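Local coordinates for protein glycerophosphodiester phosphodiesterase (Parabacteroides distasonis, PDB 3NO3) that belongs to the glycerophosphodiester phosphodiesterase family of TIM-barrel proteins and holds a magnesium ion at a site built from three acidic side chains, at residues L74-S77 and L82-L85; S38-H43 and Q87-A92; K208-M213 and I221-P226; K6-R11 and T198-T203. All coordinates share one frame; numbering follows the deposited sequence.

Contact 1: residues L74-S77 and L82-L85; sequences LQLS and LPTL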
# COMPACT_ATOMS: atom_id res chain seq x y z
N LEU A 74 -13.09 16.26 -10.24
CA LEU A 74 -13.04 15.05 -11.06
C LEU A 74 -13.58 13.86 -10.26
O LEU A 74 -13.37 13.78 -9.07
CB LEU A 74 -11.64 14.78 -11.59
CG LEU A 74 -10.95 15.85 -12.46
CD1 LEU A 74 -9.55 15.37 -12.85
CD2 LEU A 74 -11.78 16.21 -13.71
N GLN A 75 -14.31 12.96 -10.94
CA GLN A 75 -15.01 11.85 -10.27
C GLN A 75 -14.37 10.50 -10.51
O GLN A 75 -13.77 10.27 -11.56
CB GLN A 75 -16.48 11.81 -10.69
CG GLN A 75 -17.32 12.82 -9.95
CD GLN A 75 -18.72 12.92 -10.51
OE1 GLN A 75 -19.53 11.98 -10.40
NE2 GLN A 75 -19.01 14.05 -11.14
N LEU A 76 -14.51 9.60 -9.52
CA LEU A 76 -14.05 8.24 -9.59
C LEU A 76 -15.09 7.41 -10.35
O LEU A 76 -16.16 7.92 -10.65
CB LEU A 76 -13.83 7.63 -8.20
CG LEU A 76 -12.89 8.40 -7.25
CD1 LEU A 76 -12.55 7.56 -6.04
CD2 LEU A 76 -11.62 8.90 -8.01
N SER A 77 -14.75 6.15 -10.61
CA SER A 77 -15.62 5.22 -11.35
C SER A 77 -16.98 4.98 -10.72
O SER A 77 -17.93 4.61 -11.44
CB SER A 77 -14.91 3.88 -11.60
OG SER A 77 -14.68 3.13 -10.42
N LEU A 82 -12.60 12.91 -6.33
CA LEU A 82 -11.21 12.60 -6.06
C LEU A 82 -10.92 12.81 -4.58
O LEU A 82 -11.11 13.92 -4.13
CB LEU A 82 -10.29 13.51 -6.88
CG LEU A 82 -8.78 13.34 -6.70
CD1 LEU A 82 -8.33 11.94 -7.14
CD2 LEU A 82 -8.05 14.45 -7.47
N PRO A 83 -10.46 11.77 -3.82
CA PRO A 83 -10.26 12.03 -2.39
C PRO A 83 -8.97 12.80 -2.11
O PRO A 83 -7.94 12.52 -2.74
CB PRO A 83 -10.14 10.62 -1.78
CG PRO A 83 -10.71 9.70 -2.76
CD PRO A 83 -10.41 10.33 -4.10
N THR A 84 -9.01 13.72 -1.17
CA THR A 84 -7.77 14.21 -0.57
C THR A 84 -7.29 13.11 0.37
O THR A 84 -8.09 12.29 0.86
CB THR A 84 -7.92 15.53 0.19
OG1 THR A 84 -8.83 15.36 1.27
CG2 THR A 84 -8.44 16.67 -0.75
N LEU A 85 -5.99 13.10 0.64
CA LEU A 85 -5.44 12.21 1.65
C LEU A 85 -6.07 12.53 3.00
O LEU A 85 -6.42 11.61 3.74
CB LEU A 85 -3.91 12.34 1.76
CG LEU A 85 -3.26 11.48 2.88
CD1 LEU A 85 -3.55 9.95 2.61
CD2 LEU A 85 -1.69 11.81 3.00
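Leu-74 and Leu-82 are joined by one backbone hydrogen bond. Leu-82 N donates to Leu-74 O over 3.0 Å, with an N-H...O angle of 154°. The donor lies almost straight ahead of the carbonyl, at a C=O...N angle of 166°. Leu-82 CB lies beside the same oxygen, 3.8 Å from Leu-74 O. This bond closes the loop from Leu-74 to Leu-82.

The remaining contacts are apolar. The end of Leu-76 reaches the proline ring, with Leu-76 CD1 4.0 Å from Pro-83 CD. The other methyl, Leu-76 CD2, lies 4.2 Å from Leu-82 CA. One leucine fork thus reaches two consecutive residues of the facing segment. Leu-76 CG stands opposite the carbonyl carbon (chi1 -54°), and this turns the fork toward the proline. Leu-76 also touches Tyr-53 and Ser-23, and Leu-82 rests on Leu-71 of helix 68-71.

Further along, the backbone of Pro-83 bonds to Val-52 and that of Leu-85 to Leu-50. Thr-84 is the N-cap of helix 85-94, and its OG1 bonds to Gln-87 N. This loop leads into helix 85-94. It belongs to the long excursion between barrel strand 37-44 and that helix, consistent with the insertion that glycerophosphodiester phosphodiesterase-type TIM barrels carry at this point.

Contact 2: residues S38-H43 and Q87-A92; sequences SEFDVH and QYLKRA. With MG (magnesium ion), chain B.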
# COMPACT_ATOMS: atom_id res chain seq x y z
N SER A 38 -5.69 -2.09 4.15
CA SER A 38 -6.22 -1.46 2.95
C SER A 38 -5.13 -0.58 2.35
O SER A 38 -4.62 0.34 3.01
CB SER A 38 -7.46 -0.62 3.28
OG SER A 38 -8.28 -0.46 2.12
N GLU A 39 -4.77 -0.88 1.10
CA GLU A 39 -3.73 -0.16 0.36
C GLU A 39 -4.34 0.95 -0.49
O GLU A 39 -5.48 0.84 -1.00
CB GLU A 39 -2.92 -1.14 -0.48
CG GLU A 39 -1.71 -0.54 -1.18
CD GLU A 39 -1.91 -0.16 -2.64
OE1 GLU A 39 -3.02 -0.23 -3.22
OE2 GLU A 39 -0.86 0.15 -3.29
N PHE A 40 -3.58 2.04 -0.60
CA PHE A 40 -3.98 3.17 -1.40
C PHE A 40 -2.76 3.95 -1.91
O PHE A 40 -1.69 3.88 -1.30
CB PHE A 40 -4.98 4.04 -0.59
CG PHE A 40 -4.44 4.52 0.70
CD1 PHE A 40 -3.75 5.72 0.78
CD2 PHE A 40 -4.59 3.77 1.86
CE1 PHE A 40 -3.24 6.14 1.99
CE2 PHE A 40 -4.08 4.20 3.06
CZ PHE A 40 -3.40 5.39 3.12
N ASP A 41 -2.95 4.67 -3.03
CA ASP A 41 -1.88 5.33 -3.74
C ASP A 41 -1.97 6.85 -3.60
O ASP A 41 -3.04 7.43 -3.76
CB ASP A 41 -1.94 4.96 -5.20
CG ASP A 41 -1.96 3.48 -5.40
OD1 ASP A 41 -0.97 2.83 -5.00
OD2 ASP A 41 -2.93 2.92 -5.97
N VAL A 42 -0.84 7.49 -3.29
CA VAL A 42 -0.83 8.92 -2.94
C VAL A 42 0.11 9.72 -3.86
O VAL A 42 1.25 9.31 -4.08
CB VAL A 42 -0.45 9.10 -1.49
CG1 VAL A 42 -0.46 10.64 -1.09
CG2 VAL A 42 -1.38 8.25 -0.58
N HIS A 43 -0.39 10.85 -4.39
CA HIS A 43 0.41 11.85 -5.12
C HIS A 43 0.34 13.21 -4.42
O HIS A 43 -0.67 13.55 -3.79
CB HIS A 43 -0.19 12.12 -6.49
CG HIS A 43 -0.30 10.95 -7.39
ND1 HIS A 43 0.60 10.71 -8.40
CD2 HIS A 43 -1.28 10.02 -7.53
CE1 HIS A 43 0.22 9.65 -9.08
NE2 HIS A 43 -0.91 9.20 -8.56
N GLN A 87 -9.09 13.60 3.64
CA GLN A 87 -10.41 12.91 3.68
C GLN A 87 -10.28 11.40 3.89
O GLN A 87 -11.09 10.76 4.63
CB GLN A 87 -11.17 13.14 2.37
CG GLN A 87 -11.74 14.57 2.24
CD GLN A 87 -12.02 15.00 0.84
OE1 GLN A 87 -11.92 14.21 -0.12
NE2 GLN A 87 -12.42 16.25 0.69
N TYR A 88 -9.29 10.81 3.24
CA TYR A 88 -9.06 9.35 3.31
C TYR A 88 -8.71 8.98 4.73
O TYR A 88 -9.29 8.03 5.28
CB TYR A 88 -7.96 8.89 2.32
CG TYR A 88 -8.28 7.59 1.61
CD1 TYR A 88 -9.21 7.56 0.59
CD2 TYR A 88 -7.65 6.40 1.95
CE1 TYR A 88 -9.54 6.37 -0.09
CE2 TYR A 88 -7.96 5.21 1.27
CZ TYR A 88 -8.89 5.21 0.25
OH TYR A 88 -9.23 4.02 -0.38
N LEU A 89 -7.83 9.77 5.34
CA LEU A 89 -7.42 9.57 6.71
C LEU A 89 -8.49 9.90 7.74
O LEU A 89 -8.56 9.21 8.75
CB LEU A 89 -6.13 10.36 7.00
CG LEU A 89 -4.96 9.90 6.10
CD1 LEU A 89 -3.72 10.68 6.48
CD2 LEU A 89 -4.71 8.37 6.11
N LYS A 90 -9.33 10.90 7.50
CA LYS A 90 -10.42 11.20 8.42
C LYS A 90 -11.36 9.98 8.49
O LYS A 90 -11.81 9.59 9.58
CB LYS A 90 -11.16 12.47 7.97
CG LYS A 90 -12.38 12.92 8.81
CD LYS A 90 -12.86 14.33 8.41
CE LYS A 90 -14.20 14.75 9.04
NZ LYS A 90 -15.35 13.85 8.68
N ARG A 91 -11.63 9.37 7.34
CA ARG A 91 -12.50 8.17 7.33
C ARG A 91 -11.80 6.97 8.00
O ARG A 91 -12.40 6.28 8.82
CB ARG A 91 -12.92 7.82 5.88
CG ARG A 91 -13.98 6.68 5.75
CD ARG A 91 -15.32 7.08 6.27
NE ARG A 91 -16.24 5.97 6.46
CZ ARG A 91 -16.38 5.23 7.57
NH1 ARG A 91 -15.62 5.39 8.65
NH2 ARG A 91 -17.30 4.27 7.59
N ALA A 92 -10.53 6.78 7.67
CA ALA A 92 -9.72 5.67 8.23
C ALA A 92 -9.59 5.74 9.73
O ALA A 92 -9.61 4.69 10.40
CB ALA A 92 -8.35 5.63 7.58
MG MG B . -0.42 0.84 -5.23
O HOH W 1 -7.64 1.71 0.52
O HOH W 2 -2.46 0.40 -5.76
O HOH W 3 -0.15 1.20 -7.33
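The contact rests on Phe-40 against Tyr-88. Ser-38, at the start of the strand segment, does not touch Tyr-88 directly but is linked to it by water 1. The water lies 2.8 Å from Ser-38 OG and 2.9 Å from Tyr-88 OH. It sits in the plane of the tyrosine ring, at its edge. It also donates to Glu-39 O over 2.8 Å, so a strand carbonyl and two hydroxyls share one water.

Glu-39 turns its side chain from the helix to the other side of the strand. Its OE2 binds the magnesium ion at 2.1 Å. The chain bends at chi2 (-98°). OE1 accepts from Arg-11 N and from water 2.

Phe-40 points back at the helix and carries most of the direct contact. Its CG occupies the crowded position between backbone N and carbonyl carbon (chi1 58°). The side chains of Phe-40 and Tyr-88 slide past each other in opposite directions, and their ring planes are inclined at 49°. Their nearest atoms are Phe-40 CG and Tyr-88 CE2, 3.6 Å apart. Tyr-88 CD2 lies over one phenylalanine face, toward the rim. Leu-89 CD2 approaches Phe-40 CZ obliquely at 4.4 Å. This alternation is that of a TIM barrel: one side of the strand packs under a helix, the other carries the metal site at the barrel mouth.

Asp-41 again faces the metal. Its OD1 binds magnesium at 2.1 Å, while OD2 accepts from metal-bound water 2 and from Asn-22 ND2. Water 3 is a further ligand at 2.1 Å, and Glu-103 completes the acidic trio.

Contact 3: residues K208-M213 and I221-P226; sequences KLMEEM and ITTDLP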
# COMPACT_ATOMS: atom_id res chain seq x y z
N LYS A 208 -4.47 -20.60 -7.36
CA LYS A 208 -3.29 -21.50 -7.31
C LYS A 208 -2.04 -20.70 -6.84
O LYS A 208 -1.27 -21.16 -5.99
CB LYS A 208 -3.04 -22.15 -8.69
CG LYS A 208 -2.03 -23.29 -8.71
N LEU A 209 -1.91 -19.49 -7.35
CA LEU A 209 -0.85 -18.56 -6.94
C LEU A 209 -0.96 -18.10 -5.46
O LEU A 209 0.06 -18.06 -4.74
CB LEU A 209 -0.78 -17.37 -7.91
CG LEU A 209 0.44 -16.42 -7.85
CD1 LEU A 209 1.81 -17.15 -8.10
CD2 LEU A 209 0.24 -15.27 -8.82
N MSE A 210 -2.18 -17.76 -5.00
CA MSE A 210 -2.41 -17.47 -3.55
C MSE A 210 -1.88 -18.62 -2.67
O MSE A 210 -1.11 -18.41 -1.73
CB MSE A 210 -3.90 -17.24 -3.25
CG MSE A 210 -4.49 -15.92 -3.82
SE MSE A 210 -6.38 -15.93 -3.49
CE MSE A 210 -6.90 -14.24 -4.37
N GLU A 211 -2.28 -19.84 -3.02
CA GLU A 211 -1.78 -21.05 -2.33
C GLU A 211 -0.28 -21.19 -2.37
O GLU A 211 0.30 -21.45 -1.32
CB GLU A 211 -2.45 -22.34 -2.84
CG GLU A 211 -3.94 -22.32 -2.58
CD GLU A 211 -4.47 -23.57 -1.93
OE1 GLU A 211 -4.23 -23.79 -0.70
OE2 GLU A 211 -5.15 -24.33 -2.67
N GLU A 212 0.32 -20.96 -3.54
CA GLU A 212 1.79 -20.97 -3.72
C GLU A 212 2.49 -19.98 -2.78
O GLU A 212 3.46 -20.31 -2.10
CB GLU A 212 2.17 -20.65 -5.18
CG GLU A 212 3.66 -20.84 -5.59
CD GLU A 212 3.87 -20.64 -7.09
OE1 GLU A 212 3.24 -21.37 -7.88
OE2 GLU A 212 4.65 -19.78 -7.49
N MSE A 213 1.97 -18.75 -2.72
CA MSE A 213 2.55 -17.70 -1.86
C MSE A 213 2.34 -17.96 -0.35
O MSE A 213 3.23 -17.67 0.45
CB MSE A 213 2.01 -16.31 -2.27
CG MSE A 213 2.38 -15.90 -3.70
SE MSE A 213 4.27 -15.75 -3.97
CE MSE A 213 4.70 -17.45 -4.83
N ILE A 221 -0.36 -10.97 1.60
CA ILE A 221 -0.75 -11.04 0.21
C ILE A 221 -1.58 -9.77 -0.13
O ILE A 221 -2.57 -9.51 0.55
CB ILE A 221 -1.58 -12.27 -0.08
CG1 ILE A 221 -0.69 -13.54 -0.13
CG2 ILE A 221 -2.30 -12.14 -1.42
CD1 ILE A 221 -1.56 -14.82 -0.25
N THR A 222 -1.15 -9.04 -1.16
CA THR A 222 -1.84 -7.86 -1.68
C THR A 222 -2.63 -8.32 -2.88
O THR A 222 -2.07 -8.89 -3.83
CB THR A 222 -0.86 -6.72 -2.05
OG1 THR A 222 -0.22 -6.27 -0.86
CG2 THR A 222 -1.59 -5.51 -2.71
N THR A 223 -3.94 -8.13 -2.84
CA THR A 223 -4.83 -8.76 -3.83
C THR A 223 -6.03 -7.89 -4.18
O THR A 223 -6.50 -7.13 -3.33
CB THR A 223 -5.35 -10.14 -3.28
OG1 THR A 223 -6.25 -10.74 -4.23
CG2 THR A 223 -6.05 -9.97 -1.95
N ASP A 224 -6.52 -8.04 -5.41
CA ASP A 224 -7.84 -7.48 -5.83
C ASP A 224 -9.03 -8.37 -5.49
O ASP A 224 -10.15 -7.96 -5.75
CB ASP A 224 -7.86 -7.17 -7.33
CG ASP A 224 -6.87 -6.06 -7.74
OD1 ASP A 224 -6.57 -5.16 -6.92
OD2 ASP A 224 -6.42 -6.09 -8.91
N LEU A 225 -8.80 -9.58 -4.97
CA LEU A 225 -9.87 -10.51 -4.55
C LEU A 225 -9.66 -10.92 -3.09
O LEU A 225 -9.40 -12.09 -2.81
CB LEU A 225 -9.90 -11.75 -5.48
CG LEU A 225 -10.22 -11.48 -6.98
CD1 LEU A 225 -10.05 -12.77 -7.85
CD2 LEU A 225 -11.63 -10.97 -7.16
N PRO A 226 -9.75 -9.94 -2.15
CA PRO A 226 -9.38 -10.22 -0.74
C PRO A 226 -10.24 -11.30 -0.04
O PRO A 226 -9.70 -12.07 0.76
CB PRO A 226 -9.55 -8.85 -0.05
CG PRO A 226 -10.44 -8.08 -0.93
CD PRO A 226 -10.11 -8.53 -2.32
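This is helix-on-strand packing within a beta-alpha-beta unit, on the outer side of the barrel. The helix segment 208-213 runs nearly antiparallel to strand segment 221-223, at 161°, with axes 10.4 Å apart at closest approach.

Met-210, a selenomethionine, reaches furthest across. Its chain is extended beyond CG, and its CE methyl is the contact point. CE lies 3.6 Å from Thr-223 OG1 and equally 3.6 Å from Leu-225 O. It also packs on Leu-225 CB at 4.1 Å. The Met-210 and Thr-223 side chains cross at about a right angle.

Two residues before Thr-223, Ile-221 points at the helix. Its CD1 rests 3.9 Å from Met-210 O and 4.4 Å from Met-213 CB, so it meets helix backbone as well as side chain.

Thr-223 OG1 accepts from Leu-225 N over 2.9 Å, forming an ST turn at the strand end. The hydroxyl's strongest partner is Val-204 O, and it is also bonded to Asp-205 OD1, so the Met-210 methyl covers a polar atom with other partners. Thr-229 and Ile-232 of helix 226-236 also touch Met-210. Strand 198-202, helix 207-216 and strand 220-223 form the right-handed beta-alpha-beta crossover that a TIM barrel repeats.

Contact 4: residues K6-R11 and T198-T203; sequences KVIAHR and TSNVWT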
# COMPACT_ATOMS: atom_id res chain seq x y z
N LYS A 6 -1.47 -12.73 6.15
CA LYS A 6 -2.60 -11.81 6.33
C LYS A 6 -2.92 -11.11 5.01
O LYS A 6 -2.09 -11.08 4.07
CB LYS A 6 -2.28 -10.84 7.48
CG LYS A 6 -2.23 -11.54 8.90
CD LYS A 6 -1.64 -10.64 10.04
CE LYS A 6 -1.36 -11.43 11.36
N VAL A 7 -4.11 -10.52 4.93
CA VAL A 7 -4.68 -10.05 3.65
C VAL A 7 -4.72 -8.52 3.57
O VAL A 7 -5.28 -7.84 4.48
CB VAL A 7 -6.08 -10.60 3.45
CG1 VAL A 7 -6.59 -10.18 2.04
CG2 VAL A 7 -6.09 -12.15 3.61
N ILE A 8 -4.13 -7.99 2.49
CA ILE A 8 -4.17 -6.58 2.12
C ILE A 8 -5.03 -6.39 0.86
O ILE A 8 -4.75 -6.96 -0.20
CB ILE A 8 -2.75 -6.02 1.90
CG1 ILE A 8 -2.02 -5.96 3.23
CG2 ILE A 8 -2.78 -4.62 1.23
CD1 ILE A 8 -0.52 -5.83 3.15
N ALA A 9 -6.11 -5.60 1.01
CA ALA A 9 -6.97 -5.21 -0.09
C ALA A 9 -6.31 -4.12 -0.91
O ALA A 9 -6.30 -2.93 -0.50
CB ALA A 9 -8.33 -4.73 0.45
N HIS A 10 -5.77 -4.52 -2.06
CA HIS A 10 -5.12 -3.64 -3.02
C HIS A 10 -6.12 -2.58 -3.51
O HIS A 10 -7.18 -2.97 -4.05
CB HIS A 10 -4.68 -4.47 -4.25
CG HIS A 10 -3.82 -3.72 -5.22
ND1 HIS A 10 -4.10 -3.65 -6.58
CD2 HIS A 10 -2.62 -3.10 -5.05
CE1 HIS A 10 -3.12 -2.99 -7.18
NE2 HIS A 10 -2.23 -2.62 -6.27
N ARG A 11 -5.80 -1.30 -3.31
CA ARG A 11 -6.69 -0.14 -3.66
C ARG A 11 -8.02 -0.16 -2.88
O ARG A 11 -9.01 0.40 -3.33
CB ARG A 11 -6.92 -0.03 -5.17
CG ARG A 11 -5.58 0.06 -5.93
CD ARG A 11 -5.68 0.07 -7.42
NE ARG A 11 -4.35 -0.10 -8.00
CZ ARG A 11 -4.08 -0.16 -9.32
NH1 ARG A 11 -5.02 -0.02 -10.25
NH2 ARG A 11 -2.84 -0.33 -9.72
N THR A 198 9.40 -8.21 7.18
CA THR A 198 8.19 -8.78 6.55
C THR A 198 8.31 -8.97 5.01
O THR A 198 9.07 -8.26 4.32
CB THR A 198 6.93 -8.00 6.88
OG1 THR A 198 7.01 -6.67 6.34
CG2 THR A 198 6.76 -7.98 8.38
N SER A 199 7.56 -9.94 4.50
CA SER A 199 7.47 -10.18 3.06
C SER A 199 6.01 -9.94 2.64
O SER A 199 5.10 -10.42 3.31
CB SER A 199 7.92 -11.60 2.73
OG SER A 199 7.20 -12.55 3.46
N ASN A 200 5.81 -9.20 1.57
CA ASN A 200 4.47 -8.89 1.00
C ASN A 200 4.60 -9.15 -0.50
O ASN A 200 5.70 -9.00 -1.07
CB ASN A 200 4.11 -7.45 1.36
CG ASN A 200 2.69 -7.00 0.97
OD1 ASN A 200 1.88 -7.72 0.35
ND2 ASN A 200 2.40 -5.76 1.38
N VAL A 201 3.51 -9.64 -1.12
CA VAL A 201 3.53 -9.96 -2.54
C VAL A 201 2.30 -9.33 -3.23
O VAL A 201 1.22 -9.34 -2.66
CB VAL A 201 3.62 -11.49 -2.78
CG1 VAL A 201 2.39 -12.27 -2.21
CG2 VAL A 201 3.84 -11.78 -4.26
N TRP A 202 2.50 -8.79 -4.43
CA TRP A 202 1.42 -8.10 -5.19
C TRP A 202 1.41 -8.53 -6.67
O TRP A 202 2.42 -9.05 -7.14
CB TRP A 202 1.57 -6.57 -5.10
CG TRP A 202 2.88 -6.01 -5.58
CD1 TRP A 202 3.99 -5.77 -4.84
CD2 TRP A 202 3.20 -5.60 -6.92
NE1 TRP A 202 4.99 -5.28 -5.61
CE2 TRP A 202 4.54 -5.14 -6.89
CE3 TRP A 202 2.49 -5.55 -8.14
CZ2 TRP A 202 5.20 -4.66 -8.05
CZ3 TRP A 202 3.15 -5.06 -9.28
CH2 TRP A 202 4.49 -4.65 -9.23
N THR A 203 0.30 -8.38 -7.42
CA THR A 203 -1.07 -8.25 -6.94
C THR A 203 -1.60 -9.64 -7.26
O THR A 203 -1.62 -10.00 -8.43
CB THR A 203 -1.79 -7.10 -7.65
OG1 THR A 203 -1.19 -5.87 -7.21
CG2 THR A 203 -3.25 -7.04 -7.28
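The imidazole of His-10 lies flat against the hydroxyl of Thr-203. Thr-203 OG1 stands over the ring centre, 3.4 Å above its plane, and lies 3.5 Å from both His-10 CE1 and His-10 NE2. The methyl Thr-203 CG2 sits near the ring as well, 3.6 Å from His-10 ND1. The two side chains cross at about a right angle.

Both segments belong to the parallel TIM barrel. Strands 6-9 and 198-202 are not paired; strand 220-223 lies between them and pairs with both. The contact is therefore made by side chains alone, across the barrel interior and at its mouth.

His-10 is carried to this place by a chi1 of -172°, with CG trans to the backbone nitrogen. The bond from ND1 to Asp-224 OD1 helps set the ring's rotation. In the crystal NE2 meets a glycerol, probably from the crystallisation liquor, near the magnesium ion. The next residue closes the second face: Arg-11 CG lies 4.0 Å from the ring plane, over its centre. The imidazole is thus sandwiched. A cis peptide precedes Thr-203, right after strand 198-202 ends.

Deeper in the barrel, Ile-8 and Asn-200 cross obliquely. The polar end of Asn-200 is engaged on its other branch, where OD1 is hydrogen-bonded to Thr-222 OG1 of the intervening strand. The methyl Ile-8 CD1 meets the amide nitrogen Asn-200 ND2 at 3.4 Å.

Contacts 2, 3 and 4 share the barrel sheet, while contact 1 lies in the excursion outside it. Contacts 1, 2 and 3 are buried, contact 1 even with its centre about 17 Å from the centre of the chain. Contact 4 is only partly buried, although its centre lies nearest the chain centre. Contact 1 feeds helix 85-94 of contact 2, and Leu-85 CD1 packs on Phe-40 CE1 at 3.9 Å. Contacts 2 and 3 both set a helix on a strand. The first uses rings and a water, the second a selenomethionine methyl and an isoleucine. Contact 4 touches contacts 2 and 3: Glu-39 N pairs with Ala-9 O, and Thr-222 N with Val-201 O.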